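Local atomic coordinates of lipid II:glycine glycyltransferase (Staphylococcus aureus, PDB entry 6SNR), a protein that probably transfers the first glycine of the pentaglycine cross-bridge from glycyl-tRNA(Gly) to the lysine side chain of membrane-bound lipid II during peptidoglycan synthesis. Residues F14-Q25 with I72-Y80; L26-L35 with N215-D225. All blocks are in the same frame, centred on the assembly; numbering follows the deposited sequence.

Contact 1 (F14-Q25 with I72-Y80); sequences FVKSHPNGDLLQ and ISRGFVVDY
The CA atoms of Asn20 and Val77 lie 5.5 Å apart and those of Leu24 and Ser73 5.8 Å; no backbone-to-backbone hydrogen bond crosses between the segments, so the chain leaving helix 8-17 follows the end of strand 68-78 without pairing with it. Val77 buries more surface than any other residue of the contact. Its CG1, anti to the backbone N (chi1 -177°), lies 3.7 Å from His18 CB, and its CG2 packs 3.6 Å from Gln25 CG, so one forked side chain spans the His18-Gly21 beta turn and the 3-10 turn beyond it. Phe14 reaches the same residue with a ring edge, CE1 standing 3.7 Å from Val77 O. Asn20 supplies a direct polar link: ND2 donates to Val78 O at 2.9 Å and 167°, with the acceptor in the plane of the amide. A water accepts from the same ND2 and from Tyr80 N, so the amide uses both its hydrogens, and the Tyr80 ring turns an edge to ND2. Asp22 OD2 accepts from Leu24 N at 3.0 Å, forming an Asx turn, and lies 3.4 Å from Arg74 CG. The carboxylate and guanidinium planes are 84° apart and no salt bridge joins them; a water links OD2 to Arg74 NE, while Asp22 OD1 is held by Tyr317 and Arg74 by Pro144 O. Strand 68-78, helix 83-99 and the parallel strand 102-107 form a beta-alpha-beta crossover, and this contact lays the helix 8-17 exit against its first strand, consistent with the acetyltransferase-like fold of the FemABX family.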
loop_
_atom_site.group_PDB
_atom_site.type_symbol
_atom_site.label_atom_id
_atom_site.label_comp_id
_atom_site.label_asym_id
_atom_site.label_seq_id
_atom_site.Cartn_x
_atom_site.Cartn_y
_atom_site.Cartn_z
ATOM N N PHE A 14 3.294 9.301 18.716
ATOM C CA PHE A 14 1.935 9.231 19.181
ATOM C C PHE A 14 1.014 8.778 18.070
ATOM O O PHE A 14 0.163 7.885 18.295
ATOM C CB PHE A 14 1.479 10.590 19.724
ATOM C CG PHE A 14 0.099 10.558 20.324
ATOM C CD1 PHE A 14 -1.024 10.762 19.566
ATOM C CD2 PHE A 14 -0.063 10.296 21.672
ATOM C CE1 PHE A 14 -2.292 10.715 20.142
ATOM C CE2 PHE A 14 -1.315 10.246 22.242
ATOM C CZ PHE A 14 -2.438 10.462 21.477
ATOM N N VAL A 15 1.136 9.358 16.871
ATOM C CA VAL A 15 0.323 8.937 15.710
ATOM C C VAL A 15 0.527 7.447 15.361
ATOM O O VAL A 15 -0.423 6.713 15.134
ATOM C CB VAL A 15 0.623 9.811 14.470
ATOM C CG1 VAL A 15 -0.117 9.319 13.204
ATOM C CG2 VAL A 15 0.291 11.302 14.752
ATOM N N LYS A 16 1.775 7.028 15.406
ATOM C CA LYS A 16 2.119 5.669 15.008
ATOM C C LYS A 16 1.546 4.661 15.987
ATOM O O LYS A 16 1.142 3.573 15.549
ATOM C CB LYS A 16 3.637 5.536 14.846
ATOM C CG LYS A 16 4.162 6.214 13.584
ATOM C CD LYS A 16 5.677 6.219 13.472
ATOM C CE LYS A 16 6.215 6.594 12.116
ATOM N NZ LYS A 16 7.695 6.367 11.950
ATOM N N SER A 17 1.457 4.996 17.269
ATOM C CA SER A 17 0.885 4.064 18.277
ATOM C C SER A 17 -0.606 4.216 18.605
ATOM O O SER A 17 -1.194 3.396 19.337
ATOM C CB SER A 17 1.684 4.172 19.574
ATOM O OG SER A 17 1.694 5.457 20.113
ATOM N N HIS A 18 -1.248 5.246 18.059
ATOM C CA HIS A 18 -2.659 5.433 18.361
ATOM C C HIS A 18 -3.525 4.604 17.398
ATOM O O HIS A 18 -3.272 4.608 16.193
ATOM C CB HIS A 18 -3.026 6.901 18.264
ATOM C CG HIS A 18 -4.345 7.206 18.864
ATOM N ND1 HIS A 18 -4.506 7.762 20.114
ATOM C CD2 HIS A 18 -5.590 6.966 18.400
ATOM C CE1 HIS A 18 -5.793 7.893 20.369
ATOM N NE2 HIS A 18 -6.473 7.421 19.345
ATOM N N PRO A 19 -4.593 3.971 17.900
ATOM C CA PRO A 19 -5.473 3.215 16.997
ATOM C C PRO A 19 -6.013 4.031 15.806
ATOM O O PRO A 19 -6.328 3.445 14.752
ATOM C CB PRO A 19 -6.608 2.784 17.921
ATOM C CG PRO A 19 -5.977 2.646 19.221
ATOM C CD PRO A 19 -4.990 3.772 19.312
ATOM N N ASN A 20 -6.219 5.342 16.021
ATOM C CA ASN A 20 -6.690 6.257 14.983
ATOM C C ASN A 20 -5.617 7.094 14.294
ATOM O O ASN A 20 -5.944 8.064 13.612
ATOM C CB ASN A 20 -7.790 7.163 15.540
ATOM C CG ASN A 20 -9.035 6.385 15.957
ATOM O OD1 ASN A 20 -9.349 5.324 15.411
ATOM N ND2 ASN A 20 -9.803 6.964 16.871
ATOM N N GLY A 21 -4.350 6.719 14.473
ATOM C CA GLY A 21 -3.271 7.259 13.689
ATOM C C GLY A 21 -3.317 6.875 12.224
ATOM O O GLY A 21 -4.091 5.992 11.826
ATOM N N ASP A 22 -2.540 7.580 11.413
ATOM C CA ASP A 22 -2.548 7.355 9.959
ATOM C C ASP A 22 -1.324 8.003 9.386
ATOM O O ASP A 22 -0.827 9.042 9.917
ATOM C CB ASP A 22 -3.817 7.916 9.281
ATOM C CG ASP A 22 -3.984 7.413 7.857
ATOM O OD1 ASP A 22 -4.398 6.213 7.750
ATOM O OD2 ASP A 22 -3.647 8.114 6.890
ATOM N N LEU A 23 -0.868 7.466 8.259
ATOM C CA LEU A 23 0.174 8.068 7.435
ATOM C C LEU A 23 -0.053 9.595 7.183
ATOM O O LEU A 23 0.904 10.394 7.203
ATOM C CB LEU A 23 0.238 7.338 6.092
ATOM C CG LEU A 23 1.175 7.828 5.035
ATOM C CD1 LEU A 23 2.613 7.641 5.507
ATOM C CD2 LEU A 23 0.908 7.157 3.671
ATOM N N LEU A 24 -1.296 9.998 6.908
ATOM C CA LEU A 24 -1.563 11.362 6.481
ATOM C C LEU A 24 -1.485 12.383 7.638
ATOM O O LEU A 24 -1.590 13.573 7.365
ATOM C CB LEU A 24 -2.926 11.430 5.755
ATOM C CG LEU A 24 -3.142 10.564 4.527
ATOM C CD1 LEU A 24 -4.319 11.046 3.654
ATOM C CD2 LEU A 24 -1.940 10.136 3.723
ATOM N N GLN A 25 -1.243 11.906 8.876
ATOM C CA GLN A 25 -0.997 12.755 10.039
ATOM C C GLN A 25 0.479 12.835 10.454
ATOM O O GLN A 25 0.796 13.490 11.464
ATOM C CB GLN A 25 -1.872 12.382 11.200
ATOM C CG GLN A 25 -3.350 12.737 10.988
ATOM C CD GLN A 25 -3.537 14.251 11.093
ATOM O OE1 GLN A 25 -3.754 15.012 10.087
ATOM N NE2 GLN A 25 -3.382 14.683 12.265
ATOM N N ILE A 72 -7.442 18.665 8.038
ATOM C CA ILE A 72 -6.813 17.762 9.027
ATOM C C ILE A 72 -6.936 16.363 8.452
ATOM O O ILE A 72 -7.843 15.606 8.806
ATOM C CB ILE A 72 -7.422 17.862 10.436
ATOM C CG1 ILE A 72 -7.474 19.339 10.899
ATOM C CG2 ILE A 72 -6.646 16.993 11.441
ATOM C CD1 ILE A 72 -7.961 19.583 12.302
ATOM N N SER A 73 -6.013 16.035 7.551
ATOM C CA SER A 73 -6.166 14.807 6.685
ATOM C C SER A 73 -5.918 13.544 7.509
ATOM O O SER A 73 -4.802 13.296 8.033
ATOM C CB SER A 73 -5.196 14.863 5.481
ATOM O OG SER A 73 -3.816 15.076 5.863
ATOM N N ARG A 74 -6.974 12.728 7.664
ATOM C CA ARG A 74 -6.987 11.555 8.542
ATOM C C ARG A 74 -6.710 11.853 10.038
ATOM O O ARG A 74 -6.327 10.990 10.797
ATOM C CB ARG A 74 -6.057 10.455 8.000
ATOM C CG ARG A 74 -6.541 9.868 6.665
ATOM C CD ARG A 74 -7.613 8.880 6.926
ATOM N NE ARG A 74 -8.040 8.152 5.716
ATOM C CZ ARG A 74 -9.282 8.111 5.234
ATOM N NH1 ARG A 74 -10.265 8.803 5.797
ATOM N NH2 ARG A 74 -9.503 7.304 4.164
ATOM N N GLY A 75 -7.003 13.086 10.452
ATOM C CA GLY A 75 -7.118 13.450 11.871
ATOM C C GLY A 75 -8.536 13.841 12.203
ATOM O O GLY A 75 -9.430 13.669 11.351
ATOM N N PHE A 76 -8.791 14.358 13.419
ATOM C CA PHE A 76 -7.853 14.346 14.542
ATOM C C PHE A 76 -7.430 12.936 14.976
ATOM O O PHE A 76 -8.176 11.955 14.825
ATOM C CB PHE A 76 -8.503 14.946 15.800
ATOM C CG PHE A 76 -9.284 16.231 15.605
ATOM C CD1 PHE A 76 -8.644 17.459 15.463
ATOM C CD2 PHE A 76 -10.669 16.208 15.600
ATOM C CE1 PHE A 76 -9.350 18.630 15.374
ATOM C CE2 PHE A 76 -11.395 17.381 15.503
ATOM C CZ PHE A 76 -10.740 18.593 15.402
ATOM N N VAL A 77 -6.249 12.832 15.561
ATOM C CA VAL A 77 -5.721 11.575 16.111
ATOM C C VAL A 77 -6.014 11.552 17.607
ATOM O O VAL A 77 -5.261 12.090 18.445
ATOM C CB VAL A 77 -4.249 11.369 15.792
ATOM C CG1 VAL A 77 -3.786 10.024 16.334
ATOM C CG2 VAL A 77 -4.001 11.455 14.293
ATOM N N VAL A 78 -7.156 10.953 17.916
ATOM C CA VAL A 78 -7.750 10.985 19.245
ATOM C C VAL A 78 -8.767 9.853 19.359
ATOM O O VAL A 78 -9.293 9.413 18.375
ATOM C CB VAL A 78 -8.397 12.351 19.556
ATOM C CG1 VAL A 78 -9.660 12.640 18.749
ATOM C CG2 VAL A 78 -8.678 12.486 21.043
ATOM N N ASP A 79 -9.011 9.402 20.578
ATOM C CA ASP A 79 -10.160 8.547 20.892
ATOM C C ASP A 79 -11.417 9.428 20.844
ATOM O O ASP A 79 -11.560 10.338 21.664
ATOM C CB ASP A 79 -9.917 7.886 22.258
ATOM C CG ASP A 79 -11.067 6.997 22.722
ATOM O OD1 ASP A 79 -12.128 6.930 22.056
ATOM O OD2 ASP A 79 -10.885 6.363 23.790
ATOM N N TYR A 80 -12.311 9.161 19.881
ATOM C CA TYR A 80 -13.511 9.990 19.621
ATOM C C TYR A 80 -14.557 9.808 20.731
ATOM O O TYR A 80 -15.507 10.593 20.788
ATOM C CB TYR A 80 -14.087 9.765 18.205
ATOM C CG TYR A 80 -13.254 10.488 17.172
ATOM C CD1 TYR A 80 -12.044 9.948 16.713
ATOM C CD2 TYR A 80 -13.604 11.763 16.716
ATOM C CE1 TYR A 80 -11.228 10.656 15.823
ATOM C CE2 TYR A 80 -12.809 12.470 15.846
ATOM C CZ TYR A 80 -11.617 11.917 15.388
ATOM O OH TYR A 80 -10.846 12.669 14.559
HETATM O O HOH W 1 -7.104 8.602 11.179
HETATM O O HOH W 2 -12.166 6.562 18.401
HETATM O O HOH W 3 -5.147 7.028 4.755
#

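Contact 2 (L26-L35 with N215-D225); sequences LTKWAETKKL and NIYDALHEDGD
Lys28 meets Ala219, and Thr32 meets Ile216, where two helices pack as a nearly antiparallel pair: segments 27-33 and 215-220 run at 149° with their axes 8.5 Å apart. Ala219 CB packs against Lys28 O and 3.8 Å from Thr32 CG2, consistent with so close an approach. Thr32 owes its orientation to chi1: OG1 is set between the backbone N and the carbonyl carbon (78°) and donates to Trp29 O at 2.7 Å, on a lone pair in the carbonyl plane. The bond uses the hydroxyl proton, and the same rotamer places CG2 against Ala219 CB. Leu220 fills the next position, its CG and CD2 against Lys28 CB and its CD1 at the edge of the Trp29 ring, 4.1 Å from CE3.

Lys28 is bent at both its second and its fourth torsion, so its aliphatic part folds over Ala219 O instead of reaching straight outward. NZ then donates to three acceptors: Asp223 OD2 at 2.7 Å, approached on the syn side from out of the carboxylate plane; Ala219 O at 3.0 Å; and Glu222 OE1 at 3.2 Å. The two carboxylates form a salt-bridge network with it and, together with Ala219 O in the last turn of the helix, would probably stabilise its charge. That end is closed by a Schellman motif with Gly224 at C-prime, identified by the bonds Asp225 N to Leu220 O and Gly224 N to His221 O.

At the other end of the interface, the Asn215 amide lies alongside Leu35 CD2. ND2 donates to Thr32 O at 2.9 Å and 163°, the carbonyl oxygen lying in the amide plane, while Asn215 OD1 accepts from a water that also donates to Glu31 O.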
loop_
_atom_site.group_PDB
_atom_site.type_symbol
_atom_site.label_atom_id
_atom_site.label_comp_id
_atom_site.label_asym_id
_atom_site.label_seq_id
_atom_site.Cartn_x
_atom_site.Cartn_y
_atom_site.Cartn_z
ATOM N N LEU A 26 1.352 12.166 9.722
ATOM C CA LEU A 26 2.806 12.219 10.036
ATOM C C LEU A 26 3.436 13.502 9.545
ATOM O O LEU A 26 3.119 14.020 8.467
ATOM C CB LEU A 26 3.561 11.012 9.424
ATOM C CG LEU A 26 3.117 9.634 9.920
ATOM C CD1 LEU A 26 3.960 8.562 9.222
ATOM C CD2 LEU A 26 3.278 9.537 11.425
ATOM N N THR A 27 4.440 13.981 10.301
ATOM C CA THR A 27 5.107 15.176 9.912
ATOM C C THR A 27 5.803 15.126 8.542
ATOM O O THR A 27 5.813 16.101 7.818
ATOM C CB THR A 27 6.082 15.716 10.998
ATOM O OG1 THR A 27 7.224 14.840 11.115
ATOM C CG2 THR A 27 5.433 15.883 12.328
ATOM N N LYS A 28 6.393 13.968 8.177
ATOM C CA LYS A 28 7.052 13.863 6.888
ATOM C C LYS A 28 6.034 13.778 5.730
ATOM O O LYS A 28 6.369 14.127 4.610
ATOM C CB LYS A 28 7.993 12.647 6.853
ATOM C CG LYS A 28 9.132 12.717 7.824
ATOM C CD LYS A 28 10.061 13.862 7.535
ATOM C CE LYS A 28 11.407 13.601 8.224
ATOM N NZ LYS A 28 12.050 12.311 7.785
ATOM N N TRP A 29 4.803 13.355 6.035
ATOM C CA TRP A 29 3.737 13.448 4.996
ATOM C C TRP A 29 3.436 14.931 4.703
ATOM O O TRP A 29 3.308 15.365 3.532
ATOM C CB TRP A 29 2.487 12.735 5.430
ATOM C CG TRP A 29 1.435 12.822 4.390
ATOM C CD1 TRP A 29 0.382 13.692 4.363
ATOM C CD2 TRP A 29 1.364 12.064 3.179
ATOM N NE1 TRP A 29 -0.326 13.523 3.217
ATOM C CE2 TRP A 29 0.241 12.530 2.473
ATOM C CE3 TRP A 29 2.142 11.041 2.617
ATOM C CZ2 TRP A 29 -0.151 11.981 1.264
ATOM C CZ3 TRP A 29 1.773 10.520 1.413
ATOM C CH2 TRP A 29 0.631 10.992 0.740
ATOM N N ALA A 30 3.341 15.745 5.751
ATOM C CA ALA A 30 3.204 17.208 5.523
ATOM C C ALA A 30 4.317 17.771 4.691
ATOM O O ALA A 30 4.079 18.611 3.815
ATOM C CB ALA A 30 3.077 17.950 6.844
ATOM N N GLU A 31 5.540 17.257 4.856
ATOM C CA GLU A 31 6.627 17.728 4.018
ATOM C C GLU A 31 6.333 17.517 2.540
ATOM O O GLU A 31 6.654 18.372 1.726
ATOM C CB GLU A 31 7.971 17.061 4.372
ATOM C CG GLU A 31 8.495 17.450 5.722
ATOM C CD GLU A 31 9.118 18.827 5.753
ATOM O OE1 GLU A 31 9.436 19.390 4.683
ATOM O OE2 GLU A 31 9.274 19.342 6.878
ATOM N N THR A 32 5.685 16.397 2.185
ATOM C CA THR A 32 5.391 16.085 0.780
ATOM C C THR A 32 4.356 17.018 0.176
ATOM O O THR A 32 4.281 17.190 -1.030
ATOM C CB THR A 32 4.906 14.636 0.554
ATOM O OG1 THR A 32 3.519 14.523 0.933
ATOM C CG2 THR A 32 5.730 13.651 1.271
ATOM N N LYS A 33 3.539 17.620 1.023
ATOM C CA LYS A 33 2.475 18.460 0.519
ATOM C C LYS A 33 2.898 19.917 0.297
ATOM O O LYS A 33 2.120 20.707 -0.257
ATOM C CB LYS A 33 1.275 18.378 1.456
ATOM C CG LYS A 33 0.674 16.974 1.525
ATOM C CD LYS A 33 -0.000 16.567 0.214
ATOM C CE LYS A 33 -0.629 15.187 0.312
ATOM N NZ LYS A 33 -1.407 14.862 -0.922
ATOM N N LYS A 34 4.114 20.264 0.697
ATOM C CA LYS A 34 4.618 21.610 0.437
ATOM C C LYS A 34 4.605 21.881 -1.063
ATOM O O LYS A 34 4.294 22.981 -1.482
ATOM C CB LYS A 34 6.028 21.822 1.026
ATOM C CG LYS A 34 6.084 21.877 2.539
ATOM C CD LYS A 34 7.540 21.965 3.004
ATOM C CE LYS A 34 7.655 22.201 4.495
ATOM N NZ LYS A 34 9.100 22.340 4.895
ATOM N N LEU A 35 4.909 20.861 -1.852
ATOM C CA LEU A 35 5.075 20.988 -3.294
ATOM C C LEU A 35 3.778 21.410 -3.962
ATOM O O LEU A 35 3.807 22.016 -5.044
ATOM C CB LEU A 35 5.573 19.654 -3.877
ATOM C CG LEU A 35 6.061 19.641 -5.323
ATOM C CD1 LEU A 35 7.323 20.477 -5.443
ATOM C CD2 LEU A 35 6.338 18.209 -5.770
ATOM N N ASN A 215 9.461 12.966 -4.377
ATOM C CA ASN A 215 8.955 13.869 -3.329
ATOM C C ASN A 215 8.371 13.074 -2.164
ATOM O O ASN A 215 8.688 13.301 -1.005
ATOM C CB ASN A 215 7.878 14.734 -3.927
ATOM C CG ASN A 215 7.288 15.714 -2.934
ATOM O OD1 ASN A 215 8.013 16.528 -2.373
ATOM N ND2 ASN A 215 5.971 15.666 -2.753
ATOM N N ILE A 216 7.591 12.072 -2.499
ATOM C CA ILE A 216 7.076 11.178 -1.442
ATOM C C ILE A 216 8.180 10.312 -0.805
ATOM O O ILE A 216 8.360 10.202 0.437
ATOM C CB ILE A 216 5.868 10.360 -1.978
ATOM C CG1 ILE A 216 6.192 9.551 -3.232
ATOM C CG2 ILE A 216 4.701 11.260 -2.358
ATOM C CD1 ILE A 216 4.973 8.923 -3.878
ATOM N N TYR A 217 8.989 9.676 -1.632
ATOM C CA TYR A 217 9.977 8.788 -1.104
ATOM C C TYR A 217 11.019 9.430 -0.174
ATOM O O TYR A 217 11.339 8.886 0.900
ATOM C CB TYR A 217 10.640 8.054 -2.294
ATOM C CG TYR A 217 11.632 6.970 -1.924
ATOM C CD1 TYR A 217 11.222 5.648 -1.725
ATOM C CD2 TYR A 217 12.976 7.241 -1.815
ATOM C CE1 TYR A 217 12.137 4.653 -1.392
ATOM C CE2 TYR A 217 13.904 6.254 -1.500
ATOM C CZ TYR A 217 13.483 4.944 -1.299
ATOM O OH TYR A 217 14.395 3.943 -0.999
ATOM N N ASP A 218 11.560 10.577 -0.586
ATOM C CA ASP A 218 12.624 11.252 0.123
ATOM C C ASP A 218 12.220 11.731 1.516
ATOM O O ASP A 218 13.055 11.847 2.406
ATOM C CB ASP A 218 13.085 12.483 -0.668
ATOM C CG ASP A 218 13.851 12.146 -1.941
ATOM O OD1 ASP A 218 14.266 10.985 -2.147
ATOM O OD2 ASP A 218 14.015 13.076 -2.760
ATOM N N ALA A 219 10.949 12.086 1.706
ATOM C CA ALA A 219 10.509 12.505 3.041
ATOM C C ALA A 219 10.451 11.366 4.036
ATOM O O ALA A 219 10.836 11.486 5.197
ATOM C CB ALA A 219 9.137 13.164 2.948
ATOM N N LEU A 220 9.898 10.256 3.584
ATOM C CA LEU A 220 9.551 9.173 4.465
ATOM C C LEU A 220 10.539 7.973 4.522
ATOM O O LEU A 220 10.521 7.244 5.478
ATOM C CB LEU A 220 8.148 8.715 4.071
ATOM C CG LEU A 220 7.035 9.728 4.453
ATOM C CD1 LEU A 220 6.000 9.766 3.338
ATOM C CD2 LEU A 220 6.395 9.312 5.752
ATOM N N HIS A 221 11.324 7.781 3.485
ATOM C CA HIS A 221 12.212 6.608 3.409
ATOM C C HIS A 221 13.282 6.552 4.521
ATOM O O HIS A 221 13.520 5.492 5.133
ATOM C CB HIS A 221 12.883 6.493 2.066
ATOM C CG HIS A 221 13.876 5.374 2.003
ATOM N ND1 HIS A 221 13.510 4.047 2.154
ATOM C CD2 HIS A 221 15.217 5.379 1.821
ATOM C CE1 HIS A 221 14.592 3.285 2.066
ATOM N NE2 HIS A 221 15.642 4.074 1.879
ATOM N N GLU A 222 13.836 7.717 4.817
ATOM C CA GLU A 222 14.823 7.877 5.909
ATOM C C GLU A 222 14.388 7.210 7.221
ATOM O O GLU A 222 15.172 6.557 7.892
ATOM C CB GLU A 222 15.013 9.398 6.148
ATOM C CG GLU A 222 16.335 9.797 6.774
ATOM C CD GLU A 222 16.298 11.155 7.451
ATOM O OE1 GLU A 222 15.205 11.757 7.657
ATOM O OE2 GLU A 222 17.385 11.617 7.802
ATOM N N ASP A 223 13.105 7.374 7.585
ATOM C CA ASP A 223 12.494 6.795 8.760
ATOM C C ASP A 223 11.969 5.354 8.618
ATOM O O ASP A 223 11.409 4.784 9.576
ATOM C CB ASP A 223 11.319 7.706 9.220
ATOM C CG ASP A 223 11.766 9.112 9.500
ATOM O OD1 ASP A 223 12.800 9.359 10.207
ATOM O OD2 ASP A 223 11.102 10.029 8.986
ATOM N N GLY A 224 12.123 4.814 7.421
ATOM C CA GLY A 224 11.662 3.472 7.099
ATOM C C GLY A 224 10.165 3.433 6.763
ATOM O O GLY A 224 9.537 2.388 6.776
ATOM N N ASP A 225 9.590 4.604 6.578
ATOM C CA ASP A 225 8.154 4.745 6.281
ATOM C C ASP A 225 7.745 4.790 4.817
ATOM O O ASP A 225 6.552 4.946 4.523
ATOM C CB ASP A 225 7.608 5.974 7.043
ATOM C CG ASP A 225 7.696 5.789 8.555
ATOM O OD1 ASP A 225 7.531 4.645 9.017
ATOM O OD2 ASP A 225 7.853 6.803 9.280
HETATM O O HOH W 4 7.096 18.813 -0.953
#

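In the fold
Helices 8-17 and 27-33 are consecutive, so the two contacts continue one run of chain: 14-25 lies against the sheet containing strand 68-78, whereas segment 26-35 packs on helix 210-220, which precedes strand 226-233 of the other sheet. Contact 1 is mainly buried; its charged groups, Asp22 and Arg74, are buried too and linked through water. Contact 2 is only partly buried, with an apolar middle and direct salt bridges at its exposed rim. Their centres are about 16 Å apart, yet they touch. Lys16 NZ forms a 2.7 Å salt bridge with Asp225 OD2, Leu24 CD2 packs 3.5 Å from Trp29 CE2, and Val15 meets Leu26. The N-terminal run thereby joins elements of both sheets.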